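Local coordinates for protein tapirin (PDB 6N2B) that probably binds cellulose and so serves in cell adhesion, its C-terminal domain being a beta-helix that carries a bound calcium ion, at residues E268-Q273 with N287-N292; A291-T296 with P406-D411; T445-V450 with L470-S475; I449-E454 with T464-K469. One frame throughout, in Å; residues are numbered along the deposited sequence.

The four contacts form two pairs set far apart on one elongated beta-helical chain. Interaction 1 and interaction 2 share A291 and N292, lie about 10 Å apart between centres, and touch where M270 N meets K293 O at 2.9 Å and where I269 packs on F408. Interaction 3 and interaction 4 share I449 and V450 of strand 448-453, their centres again about 10 Å apart, with F473 resting on V466. The centres of the two pairs are 34 to 38 Å apart. Calcium belongs to the second pair: E465 of interaction 4 binds it directly, whereas the L470 side chain of interaction 3 lies about 12 Å away.

Interaction 1 (E268-Q273 with N287-N292); sequences EIMYIQ and NTLNAN
E268 and N292 meet where successive turns of the parallel beta-helix change direction, each at a corner between two faces. Strand 287-291 runs into the corner at N292, and strand 269-272 runs out of the one at E268, so the segments touch at these corners and again in the interior. With CG anti to the backbone N (chi1 -175°), the amide of N292 lies beside the E268 side chain, both pointing the same way. Its CB sits 3.3 Å from E268 O, and the carboxylate and amide planes are turned 80° apart. N292 ND2 donates only weakly to E268 OE1, at 3.3 Å, because the N-H...O angle is bent to 126°. A second weak bond from ND2, to K267 O, ties the amide to the same earlier corner, while E268 joins K293 through the backbone. Farther along, M270 points into the helix interior and approaches L289, which also packs on Y309 of the following turn. The M270 chain is fully extended, carrying its sulfur across from one face toward the other, and the contact there is loose and apolar, M270 SD lying 4.5 Å from L289 CD1.

Interaction 2 (A291-T296 with P406-D411); sequences ANKIYT and PPFIDD
Against the outer surface of a beta-helix face, helix 408-413 lays F408 and I409 on K293 and Y295 of strand 293-296. The central feature is a CH-pi contact: I409 CG2 stands over one face of the Y295 ring, 3.7 Å from its centroid and 16° off the normal. I409 crosses the tyrosine at about a right angle, and its CD1 also reaches Y295 CD1 at 3.7 Å. One residue back on the helix, F408 has CG between the backbone N and the carbonyl carbon (chi1 80°), which turns its ring toward the strand. There the extended aliphatic chain of K293 passes it obliquely, K293 CD lying 3.9 Å from F408 CE2. The hydroxyl of Y295 is hydrogen-bonded beyond the contact, to D317 OD2 and K413 NZ. Put an alanine at Y295, and I409 CG2 would probably lose the face it rests on, while D317 and K413 would be left without their shared hydroxyl. Helix 408-413 packs on this outer row, with I409 touching Y315 as well as Y295. Ladders of like side chains on successive turns, here the ring of Y271 meeting that of Y295, are characteristic of parallel beta-helices.

Interaction 3 (T445-V450 with L470-S475); sequences TPWEIV and LGSFPS
W447 meets L470, S472 and P474 just past P446, a proline preceded by a cis peptide bond at the entrance to strand 448-453. With CG anti to the carbonyl carbon (chi1 -64°), the indole reaches the loop that follows helix 459-470 by its benzo edge, its NE1 lying on the far side. L470 CD1 approaches W447 CE3 to 3.8 Å, the two side chains sliding past each other in opposite directions. P474 crosses the indole at about a right angle, its CG 4.1 Å from the same CE3 and on the other side of the ring plane from L470. The hydroxyl of S472 sits at the ring edge, OG being 3.7 Å from W447 CZ3. Were W447 an alanine, L470 and P474 would be likely to lose the benzo edge they both touch, and K442 its cation-pi partner. K442 also donates from NZ to L470 O, linking the end of the helix to the indole. E448 then turns away, its OE1 bonded to G535 N, and I449 faces the loop again, more loosely. No hydrogen bond joins the two segments, so the contact depends on shape and apolar surface, with K442 contributing the polar link from outside.

Interaction 4 (I449-E454 with T464-K469); sequences IVVYGE and TEVNSK. With CA (calcium ion), chain C.
I449 and V451 project from strand 448-453 onto helix 459-470, which lies over the strand at the calcium-bearing end of the beta-helix. The short segments run at 135° to each other, their axes 10.1 Å apart at closest approach, and the closest contacts between them are aliphatic. I449 (CG1 anti to the backbone N, chi1 173°) reaches out with its CD1, which lies 4.4 Å from V466 CG2 and 4.2 Å from K469 CB, so that one methyl serves two residues a single helical turn apart. V451 meets the same branch of V466, CG2 to CG2 at 4.5 Å, which gives this valine methyl two strand neighbours. V451 also touches L436, whose carbonyl is a calcium ligand, and F473 rests on V466.

Beside these aliphatic contacts, E465 reaches the metal from the same helix. It bends at chi2 (83°) and directs its carboxylate to the ion, which D429 and the carbonyls of V431, A433 and L436 also bind. Its second oxygen, OE2, is hydrogen-bonded to S438 OG. K469 NZ bonds to that same hydroxyl and makes a long salt bridge to E465 OE2 at 3.9 Å. S468 OG donates to E465 O, which also accepts from K469 N, so the carbonyl of the ligand residue itself accepts two bonds. The metal bond itself runs from E465 OE1 to calcium at 2.5 Å.

Interaction 1 (E268-Q273 with N287-N292)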
# COMPACT_ATOMS: atom_id res chain seq x y z
N GLU A 268 6.58 0.21 8.84
CA GLU A 268 6.97 1.54 9.24
C GLU A 268 5.79 2.46 8.99
O GLU A 268 4.82 2.45 9.77
CB GLU A 268 8.27 1.96 8.55
CG GLU A 268 9.52 1.17 9.03
CD GLU A 268 9.68 1.13 10.57
OE1 GLU A 268 9.23 2.08 11.26
OE2 GLU A 268 10.28 0.15 11.09
N ILE A 269 5.79 3.26 7.92
CA ILE A 269 4.83 4.34 7.75
C ILE A 269 3.83 4.00 6.66
O ILE A 269 4.20 3.64 5.54
CB ILE A 269 5.53 5.67 7.44
CG1 ILE A 269 6.27 6.18 8.68
CG2 ILE A 269 4.52 6.70 6.92
CD1 ILE A 269 7.65 6.76 8.41
N MET A 270 2.54 4.14 6.98
CA MET A 270 1.47 4.22 6.00
C MET A 270 0.99 5.67 5.97
O MET A 270 0.31 6.12 6.90
CB MET A 270 0.33 3.26 6.34
CG MET A 270 -0.77 3.20 5.30
SD MET A 270 -1.99 1.97 5.81
CE MET A 270 -2.77 1.65 4.25
N TYR A 271 1.36 6.39 4.92
CA TYR A 271 0.97 7.78 4.74
C TYR A 271 -0.21 7.84 3.79
O TYR A 271 -0.11 7.40 2.63
CB TYR A 271 2.15 8.62 4.23
CG TYR A 271 1.84 10.09 4.00
CD1 TYR A 271 1.11 10.51 2.90
CD2 TYR A 271 2.29 11.06 4.90
CE1 TYR A 271 0.82 11.85 2.68
CE2 TYR A 271 2.01 12.42 4.69
CZ TYR A 271 1.27 12.80 3.57
OH TYR A 271 0.98 14.12 3.33
N ILE A 272 -1.31 8.41 4.25
CA ILE A 272 -2.51 8.55 3.45
C ILE A 272 -2.80 10.04 3.31
O ILE A 272 -3.31 10.67 4.25
CB ILE A 272 -3.70 7.81 4.06
CG1 ILE A 272 -3.32 6.34 4.29
CG2 ILE A 272 -4.94 7.97 3.19
CD1 ILE A 272 -2.94 5.58 3.03
N GLN A 273 -2.49 10.60 2.14
CA GLN A 273 -2.61 12.04 1.92
C GLN A 273 -3.99 12.58 2.27
O GLN A 273 -4.11 13.62 2.94
CB GLN A 273 -2.28 12.36 0.46
CG GLN A 273 -2.67 13.76 0.01
CD GLN A 273 -1.72 14.80 0.54
OE1 GLN A 273 -0.56 14.51 0.81
NE2 GLN A 273 -2.21 16.02 0.69
N ASN A 287 -10.99 -8.80 6.32
CA ASN A 287 -9.75 -8.06 6.15
C ASN A 287 -8.92 -8.14 7.42
O ASN A 287 -9.44 -8.39 8.52
CB ASN A 287 -10.00 -6.58 5.84
CG ASN A 287 -10.88 -6.37 4.61
OD1 ASN A 287 -10.82 -7.12 3.63
ND2 ASN A 287 -11.69 -5.33 4.67
N THR A 288 -7.61 -7.94 7.28
CA THR A 288 -6.76 -7.62 8.42
C THR A 288 -5.82 -6.50 8.02
O THR A 288 -5.36 -6.44 6.88
CB THR A 288 -5.94 -8.84 8.92
OG1 THR A 288 -5.14 -9.37 7.87
CG2 THR A 288 -6.85 -9.94 9.42
N LEU A 289 -5.54 -5.61 8.97
CA LEU A 289 -4.51 -4.59 8.84
C LEU A 289 -3.65 -4.60 10.10
O LEU A 289 -4.19 -4.51 11.21
CB LEU A 289 -5.12 -3.20 8.63
CG LEU A 289 -4.16 -2.03 8.86
CD1 LEU A 289 -3.14 -1.92 7.74
CD2 LEU A 289 -4.93 -0.74 9.01
N ASN A 290 -2.34 -4.75 9.95
CA ASN A 290 -1.38 -4.60 11.04
C ASN A 290 -0.38 -3.55 10.59
O ASN A 290 0.44 -3.80 9.70
CB ASN A 290 -0.63 -5.89 11.37
CG ASN A 290 -1.53 -6.96 11.91
OD1 ASN A 290 -2.28 -7.59 11.16
ND2 ASN A 290 -1.45 -7.19 13.22
N ALA A 291 -0.45 -2.37 11.19
CA ALA A 291 0.39 -1.28 10.75
C ALA A 291 1.07 -0.66 11.95
O ALA A 291 0.51 -0.60 13.04
CB ALA A 291 -0.40 -0.22 9.98
N ASN A 292 2.30 -0.22 11.72
CA ASN A 292 3.06 0.44 12.78
C ASN A 292 2.53 1.85 12.99
O ASN A 292 1.91 2.15 14.01
CB ASN A 292 4.54 0.42 12.42
CG ASN A 292 5.41 0.99 13.51
OD1 ASN A 292 4.97 1.11 14.66
ND2 ASN A 292 6.64 1.35 13.17

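Interaction 2 (A291-T296 with P406-D411)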
# COMPACT_ATOMS: atom_id res chain seq x y z
N ALA A 291 -0.45 -2.37 11.19
CA ALA A 291 0.39 -1.28 10.75
C ALA A 291 1.07 -0.66 11.95
O ALA A 291 0.51 -0.60 13.04
CB ALA A 291 -0.40 -0.22 9.98
N ASN A 292 2.30 -0.22 11.72
CA ASN A 292 3.06 0.44 12.78
C ASN A 292 2.53 1.85 12.99
O ASN A 292 1.91 2.15 14.01
CB ASN A 292 4.54 0.42 12.42
CG ASN A 292 5.41 0.99 13.51
OD1 ASN A 292 4.97 1.11 14.66
ND2 ASN A 292 6.64 1.35 13.17
N LYS A 293 2.75 2.74 12.03
CA LYS A 293 2.26 4.11 12.09
C LYS A 293 1.36 4.38 10.88
O LYS A 293 1.70 4.01 9.76
CB LYS A 293 3.43 5.11 12.13
CG LYS A 293 4.62 4.62 12.95
CD LYS A 293 5.72 5.66 13.02
CE LYS A 293 6.99 5.07 13.64
NZ LYS A 293 7.92 6.14 14.14
N ILE A 294 0.20 4.98 11.14
CA ILE A 294 -0.74 5.37 10.11
C ILE A 294 -0.98 6.86 10.22
O ILE A 294 -1.16 7.39 11.32
CB ILE A 294 -2.09 4.63 10.25
CG1 ILE A 294 -1.89 3.11 10.17
CG2 ILE A 294 -3.10 5.14 9.22
CD1 ILE A 294 -3.20 2.34 10.26
N TYR A 295 -0.99 7.55 9.07
CA TYR A 295 -1.46 8.93 9.02
C TYR A 295 -2.48 9.05 7.91
O TYR A 295 -2.29 8.52 6.81
CB TYR A 295 -0.30 9.93 8.79
CG TYR A 295 -0.78 11.32 8.36
CD1 TYR A 295 -1.15 12.27 9.30
CD2 TYR A 295 -0.87 11.66 7.01
CE1 TYR A 295 -1.60 13.54 8.92
CE2 TYR A 295 -1.32 12.92 6.62
CZ TYR A 295 -1.68 13.85 7.58
OH TYR A 295 -2.13 15.10 7.20
N THR A 296 -3.59 9.74 8.20
CA THR A 296 -4.50 10.20 7.15
C THR A 296 -4.71 11.71 7.26
O THR A 296 -4.59 12.30 8.34
CB THR A 296 -5.87 9.52 7.20
OG1 THR A 296 -6.73 10.26 8.07
CG2 THR A 296 -5.76 8.10 7.67
N PRO A 406 4.28 13.50 15.14
CA PRO A 406 5.70 13.24 14.94
C PRO A 406 6.16 13.78 13.59
O PRO A 406 5.34 14.09 12.71
CB PRO A 406 5.78 11.70 15.00
CG PRO A 406 4.44 11.26 14.53
CD PRO A 406 3.45 12.29 14.96
N PRO A 407 7.47 13.95 13.40
CA PRO A 407 7.94 14.72 12.23
C PRO A 407 7.83 14.01 10.89
O PRO A 407 7.89 14.70 9.85
CB PRO A 407 9.41 15.02 12.57
CG PRO A 407 9.78 13.97 13.59
CD PRO A 407 8.54 13.74 14.39
N PHE A 408 7.67 12.69 10.86
CA PHE A 408 7.62 12.00 9.56
C PHE A 408 6.45 12.49 8.72
O PHE A 408 6.52 12.44 7.48
CB PHE A 408 7.55 10.47 9.73
CG PHE A 408 6.18 9.94 10.07
CD1 PHE A 408 5.27 9.63 9.08
CD2 PHE A 408 5.81 9.69 11.38
CE1 PHE A 408 4.01 9.14 9.38
CE2 PHE A 408 4.56 9.18 11.69
CZ PHE A 408 3.66 8.91 10.68
N ILE A 409 5.38 12.94 9.36
CA ILE A 409 4.21 13.39 8.62
C ILE A 409 4.57 14.56 7.72
O ILE A 409 4.31 14.54 6.51
CB ILE A 409 3.07 13.74 9.59
CG1 ILE A 409 2.59 12.47 10.29
CG2 ILE A 409 1.91 14.43 8.83
CD1 ILE A 409 1.81 12.73 11.53
N ASP A 410 5.19 15.59 8.28
CA ASP A 410 5.51 16.74 7.46
C ASP A 410 6.57 16.39 6.43
O ASP A 410 6.46 16.78 5.26
CB ASP A 410 5.94 17.92 8.33
CG ASP A 410 4.76 18.64 8.97
OD1 ASP A 410 3.62 18.52 8.45
OD2 ASP A 410 4.96 19.33 9.99
N ASP A 411 7.58 15.61 6.83
CA ASP A 411 8.62 15.15 5.92
C ASP A 411 8.04 14.59 4.63
O ASP A 411 8.50 14.91 3.53
CB ASP A 411 9.47 14.08 6.60
CG ASP A 411 10.37 14.63 7.67
OD1 ASP A 411 10.51 15.87 7.77
OD2 ASP A 411 10.93 13.80 8.42

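Interaction 3 (T445-V450 with L470-S475)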
# COMPACT_ATOMS: atom_id res chain seq x y z
N THR A 445 23.18 -13.04 -9.96
CA THR A 445 22.64 -14.38 -9.80
C THR A 445 21.44 -14.30 -8.87
O THR A 445 21.60 -13.97 -7.69
CB THR A 445 23.69 -15.34 -9.23
OG1 THR A 445 24.88 -15.25 -10.03
CG2 THR A 445 23.16 -16.78 -9.23
N PRO A 446 20.21 -14.53 -9.37
CA PRO A 446 19.83 -14.81 -10.75
C PRO A 446 20.03 -13.64 -11.69
O PRO A 446 20.26 -12.52 -11.24
CB PRO A 446 18.33 -15.11 -10.64
CG PRO A 446 18.05 -15.28 -9.18
CD PRO A 446 19.03 -14.42 -8.49
N TRP A 447 19.93 -13.90 -12.99
CA TRP A 447 20.01 -12.85 -13.99
C TRP A 447 18.93 -11.80 -13.73
O TRP A 447 17.82 -12.11 -13.30
CB TRP A 447 19.83 -13.41 -15.39
CG TRP A 447 20.90 -14.35 -15.83
CD1 TRP A 447 22.13 -14.55 -15.25
CD2 TRP A 447 20.83 -15.23 -16.95
NE1 TRP A 447 22.83 -15.50 -15.95
CE2 TRP A 447 22.06 -15.94 -17.00
CE3 TRP A 447 19.86 -15.49 -17.92
CZ2 TRP A 447 22.33 -16.89 -17.97
CZ3 TRP A 447 20.12 -16.44 -18.89
CH2 TRP A 447 21.35 -17.12 -18.91
N GLU A 448 19.27 -10.55 -14.03
CA GLU A 448 18.36 -9.43 -13.83
C GLU A 448 18.13 -8.74 -15.16
O GLU A 448 19.06 -8.56 -15.95
CB GLU A 448 18.93 -8.44 -12.80
CG GLU A 448 19.28 -9.06 -11.45
CD GLU A 448 19.67 -8.00 -10.40
OE1 GLU A 448 19.54 -6.78 -10.68
OE2 GLU A 448 20.10 -8.40 -9.28
N ILE A 449 16.88 -8.40 -15.44
CA ILE A 449 16.56 -7.66 -16.65
C ILE A 449 15.47 -6.67 -16.29
O ILE A 449 14.57 -6.99 -15.51
CB ILE A 449 16.11 -8.58 -17.82
CG1 ILE A 449 15.63 -7.74 -19.01
CG2 ILE A 449 15.04 -9.56 -17.41
CD1 ILE A 449 15.67 -8.48 -20.36
N VAL A 450 15.59 -5.46 -16.80
CA VAL A 450 14.53 -4.47 -16.69
C VAL A 450 13.92 -4.31 -18.08
O VAL A 450 14.64 -4.23 -19.08
CB VAL A 450 15.04 -3.12 -16.16
CG1 VAL A 450 16.28 -2.68 -16.92
CG2 VAL A 450 13.95 -2.09 -16.25
N LEU A 470 18.43 -12.74 -23.59
CA LEU A 470 19.07 -13.71 -22.71
C LEU A 470 19.34 -15.06 -23.36
O LEU A 470 20.03 -15.88 -22.75
CB LEU A 470 18.20 -13.94 -21.48
CG LEU A 470 17.84 -12.70 -20.67
CD1 LEU A 470 17.25 -13.13 -19.34
CD2 LEU A 470 19.04 -11.79 -20.46
N GLY A 471 18.83 -15.30 -24.57
CA GLY A 471 18.87 -16.61 -25.18
C GLY A 471 18.05 -17.65 -24.45
O GLY A 471 18.15 -18.83 -24.78
N SER A 472 17.28 -17.25 -23.45
CA SER A 472 16.36 -18.12 -22.72
C SER A 472 15.50 -17.23 -21.84
O SER A 472 15.57 -15.99 -21.92
CB SER A 472 17.10 -19.18 -21.90
OG SER A 472 17.90 -18.59 -20.89
N PHE A 473 14.73 -17.86 -20.96
CA PHE A 473 13.83 -17.17 -20.04
C PHE A 473 13.69 -18.06 -18.82
O PHE A 473 12.72 -18.81 -18.67
CB PHE A 473 12.47 -16.90 -20.72
CG PHE A 473 11.57 -15.94 -19.98
CD1 PHE A 473 11.76 -15.65 -18.63
CD2 PHE A 473 10.51 -15.35 -20.64
CE1 PHE A 473 10.91 -14.78 -17.96
CE2 PHE A 473 9.66 -14.46 -19.98
CZ PHE A 473 9.86 -14.18 -18.65
N PRO A 474 14.69 -18.06 -17.93
CA PRO A 474 14.66 -18.98 -16.79
C PRO A 474 13.64 -18.52 -15.77
O PRO A 474 13.39 -17.32 -15.61
CB PRO A 474 16.09 -18.93 -16.23
CG PRO A 474 16.61 -17.58 -16.62
CD PRO A 474 15.86 -17.14 -17.87
N SER A 475 13.04 -19.49 -15.09
CA SER A 475 11.97 -19.16 -14.16
C SER A 475 12.45 -18.28 -13.02
O SER A 475 11.65 -17.54 -12.44
CB SER A 475 11.34 -20.44 -13.62
OG SER A 475 12.24 -21.11 -12.75

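Interaction 4 (I449-E454 with T464-K469)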
# COMPACT_ATOMS: atom_id res chain seq x y z
N ILE A 449 16.88 -8.40 -15.44
CA ILE A 449 16.56 -7.66 -16.65
C ILE A 449 15.47 -6.67 -16.29
O ILE A 449 14.57 -6.99 -15.51
CB ILE A 449 16.11 -8.58 -17.82
CG1 ILE A 449 15.63 -7.74 -19.01
CG2 ILE A 449 15.04 -9.56 -17.41
CD1 ILE A 449 15.67 -8.48 -20.36
N VAL A 450 15.59 -5.46 -16.80
CA VAL A 450 14.53 -4.47 -16.69
C VAL A 450 13.92 -4.31 -18.08
O VAL A 450 14.64 -4.23 -19.08
CB VAL A 450 15.04 -3.12 -16.16
CG1 VAL A 450 16.28 -2.68 -16.92
CG2 VAL A 450 13.95 -2.09 -16.25
N VAL A 451 12.59 -4.31 -18.14
CA VAL A 451 11.86 -4.21 -19.39
C VAL A 451 11.13 -2.87 -19.43
O VAL A 451 10.33 -2.57 -18.53
CB VAL A 451 10.91 -5.41 -19.56
CG1 VAL A 451 10.02 -5.24 -20.79
CG2 VAL A 451 11.75 -6.69 -19.66
N TYR A 452 11.41 -2.07 -20.45
CA TYR A 452 10.75 -0.78 -20.62
C TYR A 452 9.66 -0.90 -21.68
O TYR A 452 9.90 -1.43 -22.77
CB TYR A 452 11.74 0.30 -21.03
CG TYR A 452 12.82 0.55 -20.01
CD1 TYR A 452 12.61 1.41 -18.94
CD2 TYR A 452 14.06 -0.09 -20.11
CE1 TYR A 452 13.61 1.64 -18.00
CE2 TYR A 452 15.07 0.13 -19.16
CZ TYR A 452 14.83 1.00 -18.12
OH TYR A 452 15.81 1.24 -17.19
N GLY A 453 8.46 -0.42 -21.35
CA GLY A 453 7.36 -0.43 -22.29
C GLY A 453 6.65 0.90 -22.34
O GLY A 453 5.87 1.21 -21.44
N GLU A 454 6.91 1.69 -23.39
CA GLU A 454 6.34 3.04 -23.50
C GLU A 454 4.82 3.02 -23.65
O GLU A 454 4.15 3.96 -23.21
CB GLU A 454 7.00 3.77 -24.68
CG GLU A 454 6.28 5.02 -25.18
CD GLU A 454 6.53 6.26 -24.33
OE1 GLU A 454 7.49 6.25 -23.52
OE2 GLU A 454 5.77 7.24 -24.46
N THR A 464 8.88 -12.66 -25.92
CA THR A 464 9.73 -12.29 -27.04
C THR A 464 10.96 -11.51 -26.57
O THR A 464 12.10 -11.89 -26.86
CB THR A 464 8.94 -11.48 -28.07
OG1 THR A 464 7.85 -12.26 -28.57
CG2 THR A 464 9.83 -11.07 -29.23
N GLU A 465 10.74 -10.41 -25.85
CA GLU A 465 11.85 -9.53 -25.48
C GLU A 465 12.87 -10.24 -24.61
O GLU A 465 14.08 -10.19 -24.89
CB GLU A 465 11.32 -8.29 -24.77
CG GLU A 465 12.42 -7.32 -24.38
CD GLU A 465 12.79 -6.42 -25.54
OE1 GLU A 465 12.07 -6.50 -26.57
OE2 GLU A 465 13.78 -5.64 -25.44
N VAL A 466 12.43 -10.92 -23.55
CA VAL A 466 13.38 -11.54 -22.63
C VAL A 466 14.25 -12.57 -23.35
O VAL A 466 15.48 -12.54 -23.24
CB VAL A 466 12.64 -12.16 -21.42
CG1 VAL A 466 13.54 -13.09 -20.65
CG2 VAL A 466 12.10 -11.07 -20.48
N ASN A 467 13.64 -13.47 -24.11
CA ASN A 467 14.40 -14.50 -24.82
C ASN A 467 15.41 -13.91 -25.79
O ASN A 467 16.48 -14.48 -26.00
CB ASN A 467 13.47 -15.42 -25.60
CG ASN A 467 12.92 -16.53 -24.77
OD1 ASN A 467 13.64 -17.46 -24.37
ND2 ASN A 467 11.60 -16.46 -24.52
N SER A 468 15.05 -12.82 -26.45
CA SER A 468 15.98 -12.23 -27.40
C SER A 468 17.25 -11.77 -26.70
O SER A 468 18.36 -11.91 -27.24
CB SER A 468 15.31 -11.08 -28.13
OG SER A 468 15.13 -9.99 -27.23
N LYS A 469 17.12 -11.20 -25.49
CA LYS A 469 18.29 -10.64 -24.82
C LYS A 469 19.10 -11.70 -24.10
O LYS A 469 20.33 -11.59 -24.04
CB LYS A 469 17.88 -9.54 -23.83
CG LYS A 469 17.18 -8.32 -24.48
CD LYS A 469 18.06 -7.67 -25.54
CE LYS A 469 17.58 -6.30 -25.93
NZ LYS A 469 17.60 -5.27 -24.85
CA CA C . 12.98 -4.85 -28.18